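Local coordinates for mandelate racemase/muconate lactonizing enzyme family protein (Roseovarius sp. TM1035, PDB 3T9P) that probably catalyses an isomerase-type reaction as a member of the mandelate racemase/muconate lactonizing enzyme family, with its exact substrate unknown, at residues Glu231-Tyr236 with Ala243-Ala248; Leu267-Gly272 with Cys294-Arg299; Val304-Ala309 with Met316-Leu321; Asp83-Ile88 with Gly106-Leu111. All coordinates share one frame; numbering follows the deposited sequence.

Contact 1: Glu231-Tyr236 with Ala243-Ala248; sequences EEPCPY and AAVRAA
Val-245 overlaps two successive residues of the loop before its own helix, one methyl for each. Its CG1 lies 3.9 Å from Pro-233 CG, at the far carbon of the pyrrolidine ring. The proline ring and the valine pass alongside one another, running opposite ways. The other methyl, Val-245 CG2, meets Cys-234 SG at 3.4 Å, a close approach for a carbon and a sulfur. The torsion sets which methyl goes where: CG1 stands anti to the backbone N (chi1 178°), and CG2 lies beside that N. No hydrogen bond crosses the contact, which is purely apolar and buries 104 Å². The loop is a strand-to-helix connection of the (beta/alpha)7beta barrel found in the enolase superfamily. It leaves parallel strand 229-231 and leads into helix 239-248, whose last two turns carry Val-245. Pro-233 and Val-245 both reach further, to Ala-215 of helix 212-224 and Val-253 of strand 252-255. Polar groups of this segment are engaged away from Val-245: Glu-231, at the strand end, forms a salt bridge with Lys-167, and Tyr-236 OH bonds to Leu-93 O of the second subunit.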
loop_
_atom_site.group_PDB
_atom_site.type_symbol
_atom_site.label_atom_id
_atom_site.label_comp_id
_atom_site.label_asym_id
_atom_site.label_seq_id
_atom_site.Cartn_x
_atom_site.Cartn_y
_atom_site.Cartn_z
ATOM N N GLU A 231 -0.127 -5.167 -22.699
ATOM C CA GLU A 231 0.065 -4.834 -21.265
ATOM C C GLU A 231 -1.222 -4.447 -20.535
ATOM O O GLU A 231 -2.104 -3.803 -21.101
ATOM C CB GLU A 231 1.060 -3.719 -21.231
ATOM C CG GLU A 231 1.448 -3.229 -19.828
ATOM C CD GLU A 231 2.780 -2.417 -19.932
ATOM O OE1 GLU A 231 3.560 -2.592 -20.967
ATOM O OE2 GLU A 231 3.099 -1.717 -18.933
ATOM N N GLU A 232 -1.316 -4.923 -19.296
ATOM C CA GLU A 232 -2.372 -4.706 -18.316
ATOM C C GLU A 232 -3.729 -4.586 -19.012
ATOM O O GLU A 232 -4.434 -3.549 -18.942
ATOM C CB GLU A 232 -2.054 -3.493 -17.418
ATOM C CG GLU A 232 -2.958 -3.214 -16.277
ATOM C CD GLU A 232 -2.424 -1.998 -15.574
ATOM O OE1 GLU A 232 -1.159 -1.984 -15.381
ATOM O OE2 GLU A 232 -3.246 -1.085 -15.292
ATOM N N PRO A 233 -4.140 -5.689 -19.663
ATOM C CA PRO A 233 -5.415 -5.651 -20.401
ATOM C C PRO A 233 -6.675 -5.543 -19.454
ATOM O O PRO A 233 -7.624 -4.898 -19.859
ATOM C CB PRO A 233 -5.430 -7.020 -21.159
ATOM C CG PRO A 233 -4.637 -7.959 -20.226
ATOM C CD PRO A 233 -3.440 -6.987 -19.804
ATOM N N CYS A 234 -6.625 -6.124 -18.240
ATOM C CA CYS A 234 -7.677 -6.124 -17.268
ATOM C C CYS A 234 -7.238 -5.305 -16.024
ATOM O O CYS A 234 -6.015 -5.096 -15.831
ATOM C CB CYS A 234 -7.925 -7.566 -16.803
ATOM S SG CYS A 234 -8.512 -8.558 -18.328
ATOM N N PRO A 235 -8.237 -4.884 -15.185
ATOM C CA PRO A 235 -7.811 -4.275 -13.873
ATOM C C PRO A 235 -6.670 -5.125 -13.284
ATOM O O PRO A 235 -6.777 -6.389 -13.144
ATOM C CB PRO A 235 -9.089 -4.329 -13.024
ATOM C CG PRO A 235 -10.225 -4.132 -14.069
ATOM C CD PRO A 235 -9.704 -5.125 -15.187
ATOM N N TYR A 236 -5.558 -4.453 -12.947
ATOM C CA TYR A 236 -4.371 -5.170 -12.538
ATOM C C TYR A 236 -4.553 -5.970 -11.269
ATOM O O TYR A 236 -3.804 -6.971 -11.057
ATOM C CB TYR A 236 -3.139 -4.229 -12.429
ATOM C CG TYR A 236 -3.190 -3.245 -11.291
ATOM C CD1 TYR A 236 -2.897 -3.664 -9.988
ATOM C CD2 TYR A 236 -3.567 -1.890 -11.512
ATOM C CE1 TYR A 236 -2.889 -2.789 -8.917
ATOM C CE2 TYR A 236 -3.563 -0.971 -10.447
ATOM C CZ TYR A 236 -3.205 -1.429 -9.149
ATOM O OH TYR A 236 -3.229 -0.596 -8.059
ATOM N N ALA A 243 -5.274 -13.630 -16.181
ATOM C CA ALA A 243 -4.870 -14.982 -16.508
ATOM C C ALA A 243 -5.750 -15.544 -17.621
ATOM O O ALA A 243 -5.280 -16.184 -18.476
ATOM C CB ALA A 243 -4.914 -15.837 -15.327
ATOM N N ALA A 244 -7.029 -15.280 -17.577
ATOM C CA ALA A 244 -7.955 -15.680 -18.682
ATOM C C ALA A 244 -7.556 -15.133 -20.040
ATOM O O ALA A 244 -7.615 -15.865 -21.067
ATOM C CB ALA A 244 -9.468 -15.308 -18.372
ATOM N N VAL A 245 -7.112 -13.876 -20.076
ATOM C CA VAL A 245 -6.665 -13.251 -21.297
ATOM C C VAL A 245 -5.353 -13.884 -21.782
ATOM O O VAL A 245 -5.201 -14.106 -23.005
ATOM C CB VAL A 245 -6.425 -11.668 -21.083
ATOM C CG1 VAL A 245 -5.914 -11.007 -22.339
ATOM C CG2 VAL A 245 -7.766 -10.983 -20.639
ATOM N N ARG A 246 -4.390 -14.023 -20.876
ATOM C CA ARG A 246 -3.134 -14.679 -21.167
ATOM C C ARG A 246 -3.358 -16.130 -21.700
ATOM O O ARG A 246 -2.659 -16.602 -22.662
ATOM C CB ARG A 246 -2.305 -14.843 -19.917
ATOM C CG ARG A 246 -0.887 -15.367 -20.262
ATOM C CD ARG A 246 -0.347 -16.150 -19.034
ATOM N NE ARG A 246 0.994 -16.579 -19.252
ATOM C CZ ARG A 246 1.663 -17.384 -18.439
ATOM N NH1 ARG A 246 1.117 -17.805 -17.304
ATOM N NH2 ARG A 246 2.880 -17.778 -18.764
ATOM N N ALA A 247 -4.327 -16.811 -21.102
ATOM C CA ALA A 247 -4.622 -18.187 -21.611
ATOM C C ALA A 247 -5.210 -18.253 -23.048
ATOM O O ALA A 247 -4.880 -19.152 -23.852
ATOM C CB ALA A 247 -5.493 -18.963 -20.600
ATOM N N ALA A 248 -5.999 -17.279 -23.420
ATOM C CA ALA A 248 -6.630 -17.250 -24.720
ATOM C C ALA A 248 -5.788 -16.597 -25.831
ATOM O O ALA A 248 -6.033 -16.863 -27.021
ATOM C CB ALA A 248 -8.030 -16.594 -24.622
#

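Contact 2: Leu267-Gly272 with Cys294-Arg299; sequences LMLDRG and CQMAAR
Leu-269 has CG anti to its carbonyl carbon and beside the backbone N (chi1 -67°), and its chain then runs on extended (chi2 173°), which carries CD1 across to the neighbouring helix. Met-296 meets the leucine with CB, its first side-chain carbon, close to the helix backbone. Leu-269 CD1 lies 3.8 Å from Met-296 CB and 3.7 Å from Met-296 O, with the two side chains crossing at a slant. The same methyl approaches the backbone of the next residue, at 4.3 Å from Ala-297 N. One leucine branch therefore rests on a helix surface built of backbone and beta carbon. The contact is apolar, without a hydrogen bond across it, and it covers 104 Å². Leu-269 and Ala-297 also share a neighbour, Val-277 of strand 276-277, while Met-296 continues onto Trp-265 and Gln-266.

The first helix ends just beyond Leu-269. Gly-272 takes positive phi (57°) and closes a Schellman motif, in which Gly-272 N bonds to Leu-269 O at 3.0 Å. At the end of this helix the dimer partner is met: Asp-270 pairs with Arg-271 of the second subunit, and Arg-271 with Asp-270 of that subunit, in two reciprocal salt bridges between the chains. Helices 262-270 and 287-299 are neighbours in the outer helical layer of the barrel. Strand 276-277 comes between them in the chain and packs beneath both, the helix-over-strand layering typical of a beta/alpha barrel.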
loop_
_atom_site.group_PDB
_atom_site.type_symbol
_atom_site.label_atom_id
_atom_site.label_comp_id
_atom_site.label_asym_id
_atom_site.label_seq_id
_atom_site.Cartn_x
_atom_site.Cartn_y
_atom_site.Cartn_z
ATOM N N LEU A 267 0.858 -13.971 -5.770
ATOM C CA LEU A 267 -0.436 -14.342 -6.257
ATOM C C LEU A 267 -0.469 -14.250 -7.796
ATOM O O LEU A 267 -0.925 -15.190 -8.488
ATOM C CB LEU A 267 -1.453 -13.458 -5.609
ATOM C CG LEU A 267 -2.894 -13.363 -6.070
ATOM C CD1 LEU A 267 -3.628 -14.739 -5.880
ATOM C CD2 LEU A 267 -3.701 -12.266 -5.306
ATOM N N MET A 268 0.081 -13.175 -8.346
ATOM C CA MET A 268 0.150 -12.998 -9.824
ATOM C C MET A 268 0.772 -14.253 -10.520
ATOM O O MET A 268 0.246 -14.738 -11.567
ATOM C CB MET A 268 0.935 -11.702 -10.205
ATOM C CG MET A 268 0.994 -11.467 -11.714
ATOM S SD MET A 268 2.180 -10.111 -12.161
ATOM C CE MET A 268 1.900 -8.842 -10.877
ATOM N N LEU A 269 1.923 -14.657 -10.037
ATOM C CA LEU A 269 2.669 -15.783 -10.546
ATOM C C LEU A 269 1.939 -17.114 -10.305
ATOM O O LEU A 269 1.872 -17.914 -11.154
ATOM C CB LEU A 269 4.101 -15.789 -10.006
ATOM C CG LEU A 269 5.053 -14.671 -10.432
ATOM C CD1 LEU A 269 6.349 -14.743 -9.690
ATOM C CD2 LEU A 269 5.292 -14.666 -11.917
ATOM N N ASP A 270 1.342 -17.262 -9.138
ATOM C CA ASP A 270 0.621 -18.469 -8.736
ATOM C C ASP A 270 -0.546 -18.704 -9.656
ATOM O O ASP A 270 -0.823 -19.803 -9.985
ATOM C CB ASP A 270 0.039 -18.340 -7.337
ATOM C CG ASP A 270 1.019 -18.543 -6.251
ATOM O OD1 ASP A 270 2.175 -18.887 -6.456
ATOM O OD2 ASP A 270 0.596 -18.292 -5.145
ATOM N N ARG A 271 -1.227 -17.635 -10.032
ATOM C CA ARG A 271 -2.351 -17.660 -10.909
ATOM C C ARG A 271 -1.992 -17.671 -12.395
ATOM O O ARG A 271 -2.857 -17.740 -13.198
ATOM C CB ARG A 271 -3.262 -16.493 -10.623
ATOM C CG ARG A 271 -3.821 -16.438 -9.239
ATOM C CD ARG A 271 -4.574 -17.673 -8.809
ATOM N NE ARG A 271 -5.272 -17.454 -7.547
ATOM C CZ ARG A 271 -6.312 -16.641 -7.425
ATOM N NH1 ARG A 271 -6.743 -15.992 -8.477
ATOM N NH2 ARG A 271 -6.947 -16.474 -6.275
ATOM N N GLY A 272 -0.711 -17.576 -12.715
ATOM C CA GLY A 272 -0.230 -17.525 -14.071
ATOM C C GLY A 272 -0.834 -16.386 -14.852
ATOM O O GLY A 272 -1.274 -16.575 -15.928
ATOM N N CYS A 294 12.696 -9.960 -9.981
ATOM C CA CYS A 294 13.294 -10.560 -11.175
ATOM C C CYS A 294 13.592 -12.049 -10.937
ATOM O O CYS A 294 13.448 -12.880 -11.860
ATOM C CB CYS A 294 14.596 -9.880 -11.446
ATOM S SG CYS A 294 14.313 -8.145 -12.072
ATOM N N GLN A 295 13.965 -12.341 -9.694
ATOM C CA GLN A 295 14.394 -13.688 -9.267
ATOM C C GLN A 295 13.179 -14.564 -9.050
ATOM O O GLN A 295 13.181 -15.683 -9.504
ATOM C CB GLN A 295 15.339 -13.515 -8.086
ATOM C CG GLN A 295 15.503 -14.689 -7.164
ATOM C CD GLN A 295 16.077 -14.198 -5.804
ATOM O OE1 GLN A 295 15.746 -14.747 -4.734
ATOM N NE2 GLN A 295 16.896 -13.110 -5.854
ATOM N N MET A 296 12.064 -14.022 -8.574
ATOM C CA MET A 296 10.763 -14.702 -8.625
ATOM C C MET A 296 10.290 -15.037 -10.047
ATOM O O MET A 296 9.768 -16.148 -10.309
ATOM C CB MET A 296 9.649 -13.880 -7.917
ATOM C CG MET A 296 9.885 -13.726 -6.415
ATOM S SD MET A 296 8.856 -12.360 -5.717
ATOM C CE MET A 296 7.165 -12.895 -5.957
ATOM N N ALA A 297 10.404 -14.064 -10.948
ATOM C CA ALA A 297 10.080 -14.293 -12.361
ATOM C C ALA A 297 10.996 -15.386 -12.935
ATOM O O ALA A 297 10.544 -16.204 -13.736
ATOM C CB ALA A 297 10.235 -12.933 -13.217
ATOM N N ALA A 298 12.268 -15.340 -12.590
ATOM C CA ALA A 298 13.260 -16.318 -13.149
ATOM C C ALA A 298 12.871 -17.760 -12.713
ATOM O O ALA A 298 12.856 -18.669 -13.552
ATOM C CB ALA A 298 14.698 -16.000 -12.719
ATOM N N ARG A 299 12.553 -17.947 -11.436
ATOM C CA ARG A 299 11.958 -19.199 -10.956
ATOM C C ARG A 299 10.704 -19.638 -11.658
ATOM O O ARG A 299 10.509 -20.843 -11.865
ATOM C CB ARG A 299 11.746 -19.157 -9.458
ATOM C CG ARG A 299 13.104 -19.124 -8.772
ATOM C CD ARG A 299 13.017 -19.475 -7.234
ATOM N NE ARG A 299 12.417 -18.356 -6.493
ATOM C CZ ARG A 299 13.074 -17.270 -6.077
ATOM N NH1 ARG A 299 14.386 -17.161 -6.282
ATOM N NH2 ARG A 299 12.410 -16.296 -5.444
#

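Contact 3: Val304-Ala309 with Met316-Leu321; sequences VTPHAA and MCTMHL
Pro-306 is gripped tightly by two side chains of helix 313-322. Thr-318 CG2 lies 3.7 Å from Pro-306 CB and nearly as close to CG. Leu-321 CD2 reaches the same ring at 3.8 Å from Pro-306 CG. The threonine methyl is anti to its backbone N (chi1 -55° for OG1), which aims it at the proline and leaves the hydroxyl beside that N. Beyond the proline the packing is looser and partly polar. Ala-308 CB stands 3.8 Å from Thr-318 OG1, and His-307 O is too far from that hydroxyl for a direct bond. A water fills this gap, giving one hydrogen bond to His-307 O at 2.8 Å and another to Thr-318 OG1 at 2.7 Å. The CA-CB bond of His-307 points away from the helix. Its ring bonds through ND1 to Asp-280 OD2 and lies about 3 Å from a bound formic acid, probably from the crystallisation liquor. This pair recalls the His-Asp dyad of mandelate racemase and its relatives. Thr-318 OG1 accepts a hydrogen bond from the water, which leaves its own hydrogen for Val-314 O. One water thus satisfies both His-307 O and Thr-318 OG1.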
loop_
_atom_site.group_PDB
_atom_site.type_symbol
_atom_site.label_atom_id
_atom_site.label_comp_id
_atom_site.label_asym_id
_atom_site.label_seq_id
_atom_site.Cartn_x
_atom_site.Cartn_y
_atom_site.Cartn_z
ATOM N N VAL A 304 11.719 -10.261 -17.675
ATOM C CA VAL A 304 11.401 -9.038 -16.979
ATOM C C VAL A 304 11.526 -7.890 -17.994
ATOM O O VAL A 304 12.657 -7.591 -18.498
ATOM C CB VAL A 304 12.379 -8.794 -15.883
ATOM C CG1 VAL A 304 12.067 -7.501 -15.132
ATOM C CG2 VAL A 304 12.269 -10.008 -14.892
ATOM N N THR A 305 10.390 -7.192 -18.191
ATOM C CA THR A 305 10.478 -5.991 -19.067
ATOM C C THR A 305 9.953 -4.819 -18.198
ATOM O O THR A 305 8.758 -4.559 -18.209
ATOM C CB THR A 305 9.670 -6.224 -20.377
ATOM O OG1 THR A 305 10.287 -7.310 -21.126
ATOM C CG2 THR A 305 9.721 -4.997 -21.312
ATOM N N PRO A 306 10.837 -4.164 -17.439
ATOM C CA PRO A 306 10.390 -3.213 -16.363
ATOM C C PRO A 306 9.645 -1.960 -16.942
ATOM O O PRO A 306 9.758 -1.643 -18.205
ATOM C CB PRO A 306 11.710 -2.714 -15.759
ATOM C CG PRO A 306 12.798 -3.780 -16.210
ATOM C CD PRO A 306 12.333 -4.190 -17.597
ATOM N N HIS A 307 8.854 -1.335 -16.096
ATOM C CA HIS A 307 8.056 -0.159 -16.479
ATOM C C HIS A 307 8.916 1.037 -16.083
ATOM O O HIS A 307 9.467 1.074 -14.927
ATOM C CB HIS A 307 6.746 -0.200 -15.675
ATOM C CG HIS A 307 6.033 1.122 -15.673
ATOM N ND1 HIS A 307 6.442 2.165 -14.870
ATOM C CD2 HIS A 307 5.013 1.600 -16.432
ATOM C CE1 HIS A 307 5.653 3.209 -15.066
ATOM N NE2 HIS A 307 4.781 2.895 -16.006
ATOM N N ALA A 308 9.048 2.044 -16.981
ATOM C CA ALA A 308 9.772 3.268 -16.703
ATOM C C ALA A 308 9.046 4.274 -17.577
ATOM O O ALA A 308 9.267 4.275 -18.774
ATOM C CB ALA A 308 11.331 3.191 -17.165
ATOM N N ALA A 309 8.327 5.207 -16.985
ATOM C CA ALA A 309 7.403 5.981 -17.836
ATOM C C ALA A 309 7.749 7.453 -17.942
ATOM O O ALA A 309 7.006 8.194 -18.560
ATOM C CB ALA A 309 5.953 5.763 -17.374
ATOM N N MET A 316 17.166 5.638 -16.029
ATOM C CA MET A 316 18.596 5.229 -15.835
ATOM C C MET A 316 18.705 4.034 -14.863
ATOM O O MET A 316 19.432 3.080 -15.131
ATOM C CB MET A 316 19.450 6.430 -15.303
ATOM C CG MET A 316 21.015 6.086 -15.156
ATOM S SD MET A 316 21.637 5.420 -16.750
ATOM C CE MET A 316 21.672 6.935 -17.696
ATOM N N CYS A 317 17.876 4.000 -13.812
ATOM C CA CYS A 317 17.955 2.782 -12.898
ATOM C C CYS A 317 17.560 1.522 -13.672
ATOM O O CYS A 317 18.192 0.407 -13.488
ATOM C CB CYS A 317 17.010 2.949 -11.725
ATOM S SG CYS A 317 17.461 4.277 -10.546
ATOM N N THR A 318 16.469 1.659 -14.476
ATOM C CA THR A 318 16.045 0.569 -15.331
ATOM C C THR A 318 17.154 0.117 -16.324
ATOM O O THR A 318 17.333 -1.107 -16.581
ATOM C CB THR A 318 14.741 0.926 -16.051
ATOM O OG1 THR A 318 13.776 1.283 -15.044
ATOM C CG2 THR A 318 14.221 -0.248 -16.746
ATOM N N MET A 319 17.858 1.065 -16.918
ATOM C CA MET A 319 18.911 0.728 -17.835
ATOM C C MET A 319 20.021 -0.118 -17.132
ATOM O O MET A 319 20.491 -1.110 -17.708
ATOM C CB MET A 319 19.560 2.052 -18.316
ATOM C CG MET A 319 18.669 2.714 -19.419
ATOM S SD MET A 319 19.001 4.492 -19.705
ATOM C CE MET A 319 20.799 4.371 -20.199
ATOM N N HIS A 320 20.471 0.320 -15.938
ATOM C CA HIS A 320 21.472 -0.425 -15.183
ATOM C C HIS A 320 20.922 -1.764 -14.814
ATOM O O HIS A 320 21.652 -2.800 -14.935
ATOM C CB HIS A 320 21.936 0.281 -13.896
ATOM C CG HIS A 320 22.795 1.489 -14.143
ATOM N ND1 HIS A 320 24.169 1.483 -13.924
ATOM C CD2 HIS A 320 22.505 2.716 -14.674
ATOM C CE1 HIS A 320 24.655 2.698 -14.204
ATOM N NE2 HIS A 320 23.670 3.461 -14.665
ATOM N N LEU A 321 19.655 -1.834 -14.420
ATOM C CA LEU A 321 19.101 -3.152 -14.100
ATOM C C LEU A 321 19.093 -4.087 -15.339
ATOM O O LEU A 321 19.435 -5.305 -15.200
ATOM C CB LEU A 321 17.658 -3.066 -13.558
ATOM C CG LEU A 321 16.841 -4.320 -13.286
ATOM C CD1 LEU A 321 17.135 -4.672 -11.835
ATOM C CD2 LEU A 321 15.332 -4.086 -13.352
HETATM O O HOH W 1 11.758 0.336 -13.554
#

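Contact 4: Asp83-Ile88 with Gly106-Leu111; sequences DTLDLI and GLDTAL
Two antiparallel helices of the N-terminal capping domain meet here, with Leu-107 of helix 98-119 set between Leu-85 and Ile-88 of helix 82-91. The two short segments run at 167° with axes 11.5 Å apart, so long side chains must bridge the gap. Leu-107 CD2 does most of this. It lies 3.7 Å from Ile-88 CD1 and 4.0 Å from Leu-85 CD2. Leu-107 has CG anti to the backbone N (chi1 178°), which extends it toward the other helix. The second branch of Leu-85 goes elsewhere: CD1 comes to 3.9 Å from Asp-108 OD1, with the two side chains at about a right angle. This is only packing against a carboxylate whose polar partners lie outside. Asp-108 OD2 accepts a hydrogen bond from Met-287 N and OD1 one from His-288 N, at the start of helix 287-299 of the barrel. Asp-108 thus ties the helix pair to the other domain. Leu-107 and Ile-88 both continue onto Ile-69 of helix 58-73, and Leu-107 also touches Ile-25 and Leu-28 of strand 25-32. Helices packed together over an antiparallel sheet are typical of the N-terminal domain of the enolase superfamily.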
loop_
_atom_site.group_PDB
_atom_site.type_symbol
_atom_site.label_atom_id
_atom_site.label_comp_id
_atom_site.label_asym_id
_atom_site.label_seq_id
_atom_site.Cartn_x
_atom_site.Cartn_y
_atom_site.Cartn_z
ATOM N N ASP A 83 19.109 -6.073 4.248
ATOM C CA ASP A 83 18.397 -6.398 5.482
ATOM C C ASP A 83 17.739 -5.167 6.174
ATOM O O ASP A 83 16.627 -5.259 6.793
ATOM C CB ASP A 83 19.313 -7.180 6.489
ATOM C CG ASP A 83 18.502 -7.589 7.764
ATOM O OD1 ASP A 83 17.483 -8.370 7.589
ATOM O OD2 ASP A 83 18.770 -7.077 8.851
ATOM N N THR A 84 18.418 -3.994 6.068
ATOM C CA THR A 84 17.886 -2.754 6.605
ATOM C C THR A 84 16.510 -2.386 5.976
ATOM O O THR A 84 15.611 -1.887 6.660
ATOM C CB THR A 84 18.824 -1.577 6.298
ATOM O OG1 THR A 84 20.152 -1.848 6.815
ATOM C CG2 THR A 84 18.269 -0.328 6.918
ATOM N N LEU A 85 16.356 -2.629 4.676
ATOM C CA LEU A 85 15.088 -2.286 3.988
ATOM C C LEU A 85 13.978 -3.218 4.502
ATOM O O LEU A 85 12.861 -2.737 4.794
ATOM C CB LEU A 85 15.255 -2.448 2.473
ATOM C CG LEU A 85 16.395 -1.678 1.793
ATOM C CD1 LEU A 85 16.225 -1.973 0.281
ATOM C CD2 LEU A 85 16.308 -0.187 1.924
ATOM N N ASP A 86 14.306 -4.490 4.734
ATOM C CA ASP A 86 13.369 -5.438 5.451
ATOM C C ASP A 86 13.036 -4.957 6.858
ATOM O O ASP A 86 11.876 -4.965 7.202
ATOM C CB ASP A 86 13.858 -6.885 5.538
ATOM C CG ASP A 86 14.101 -7.511 4.159
ATOM O OD1 ASP A 86 13.212 -7.376 3.308
ATOM O OD2 ASP A 86 15.140 -8.161 3.928
ATOM N N LEU A 87 14.028 -4.507 7.640
ATOM C CA LEU A 87 13.810 -3.949 8.962
ATOM C C LEU A 87 12.952 -2.724 8.937
ATOM O O LEU A 87 12.082 -2.540 9.829
ATOM C CB LEU A 87 15.106 -3.622 9.713
ATOM C CG LEU A 87 15.828 -4.940 10.111
ATOM C CD1 LEU A 87 17.254 -4.619 10.541
ATOM C CD2 LEU A 87 15.170 -5.637 11.303
ATOM N N ILE A 88 13.168 -1.875 7.949
ATOM C CA ILE A 88 12.289 -0.693 7.829
ATOM C C ILE A 88 10.820 -1.130 7.732
ATOM O O ILE A 88 9.938 -0.635 8.438
ATOM C CB ILE A 88 12.700 0.142 6.602
ATOM C CG1 ILE A 88 14.015 0.887 7.033
ATOM C CG2 ILE A 88 11.507 1.122 6.176
ATOM C CD1 ILE A 88 14.809 1.385 5.777
ATOM N N GLY A 106 14.186 6.063 -2.548
ATOM C CA GLY A 106 15.126 7.196 -2.465
ATOM C C GLY A 106 16.347 6.758 -1.626
ATOM O O GLY A 106 17.517 7.048 -1.982
ATOM N N LEU A 107 16.086 6.035 -0.545
ATOM C CA LEU A 107 17.192 5.425 0.249
ATOM C C LEU A 107 18.017 4.382 -0.558
ATOM O O LEU A 107 19.240 4.453 -0.629
ATOM C CB LEU A 107 16.692 4.762 1.559
ATOM C CG LEU A 107 17.784 4.032 2.464
ATOM C CD1 LEU A 107 18.752 5.037 3.190
ATOM C CD2 LEU A 107 17.047 3.369 3.593
ATOM N N ASP A 108 17.353 3.396 -1.155
ATOM C CA ASP A 108 18.072 2.368 -1.905
ATOM C C ASP A 108 18.908 2.965 -3.042
ATOM O O ASP A 108 20.134 2.630 -3.182
ATOM C CB ASP A 108 17.014 1.363 -2.473
ATOM C CG ASP A 108 17.607 0.378 -3.458
ATOM O OD1 ASP A 108 17.791 -0.822 -3.093
ATOM O OD2 ASP A 108 17.861 0.810 -4.619
ATOM N N THR A 109 18.298 3.814 -3.857
ATOM C CA THR A 109 19.032 4.354 -5.046
ATOM C C THR A 109 20.204 5.270 -4.670
ATOM O O THR A 109 21.198 5.278 -5.336
ATOM C CB THR A 109 18.089 5.110 -6.043
ATOM O OG1 THR A 109 17.276 6.015 -5.300
ATOM C CG2 THR A 109 17.132 4.113 -6.763
ATOM N N ALA A 110 20.092 6.026 -3.575
ATOM C CA ALA A 110 21.189 6.894 -3.166
ATOM C C ALA A 110 22.342 5.999 -2.708
ATOM O O ALA A 110 23.492 6.300 -2.927
ATOM C CB ALA A 110 20.706 7.784 -1.959
ATOM N N LEU A 111 22.016 4.907 -2.000
ATOM C CA LEU A 111 23.092 4.037 -1.504
ATOM C C LEU A 111 23.814 3.279 -2.633
ATOM O O LEU A 111 25.030 3.031 -2.540
ATOM C CB LEU A 111 22.548 3.076 -0.446
ATOM C CG LEU A 111 22.129 3.714 0.885
ATOM C CD1 LEU A 111 21.377 2.659 1.714
ATOM C CD2 LEU A 111 23.345 4.262 1.683
#

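From the N terminus, contact 4 closes first, folding helix 98-119 back along helix 82-91 in the capping domain. Contact 1 follows in the barrel as a short loop between strand 229-231 and helix 239-248. Contact 2 then spans a longer excursion, from helix 262-270 to helix 287-299. Contact 3 closes the last short loop, against helix 313-322. The four run in series; none nests or crosses. Contacts 1 and 2 join where Arg-246 NH1 probably bonds to Gly-272 O. Contacts 2 and 3 pack through Val-304 on Cys-294 and Ala-297. Contact 3 meets contact 4 where Cys-317 touches Thr-109, joining barrel and cap. Contacts 1, 2 and 4 also touch the second subunit.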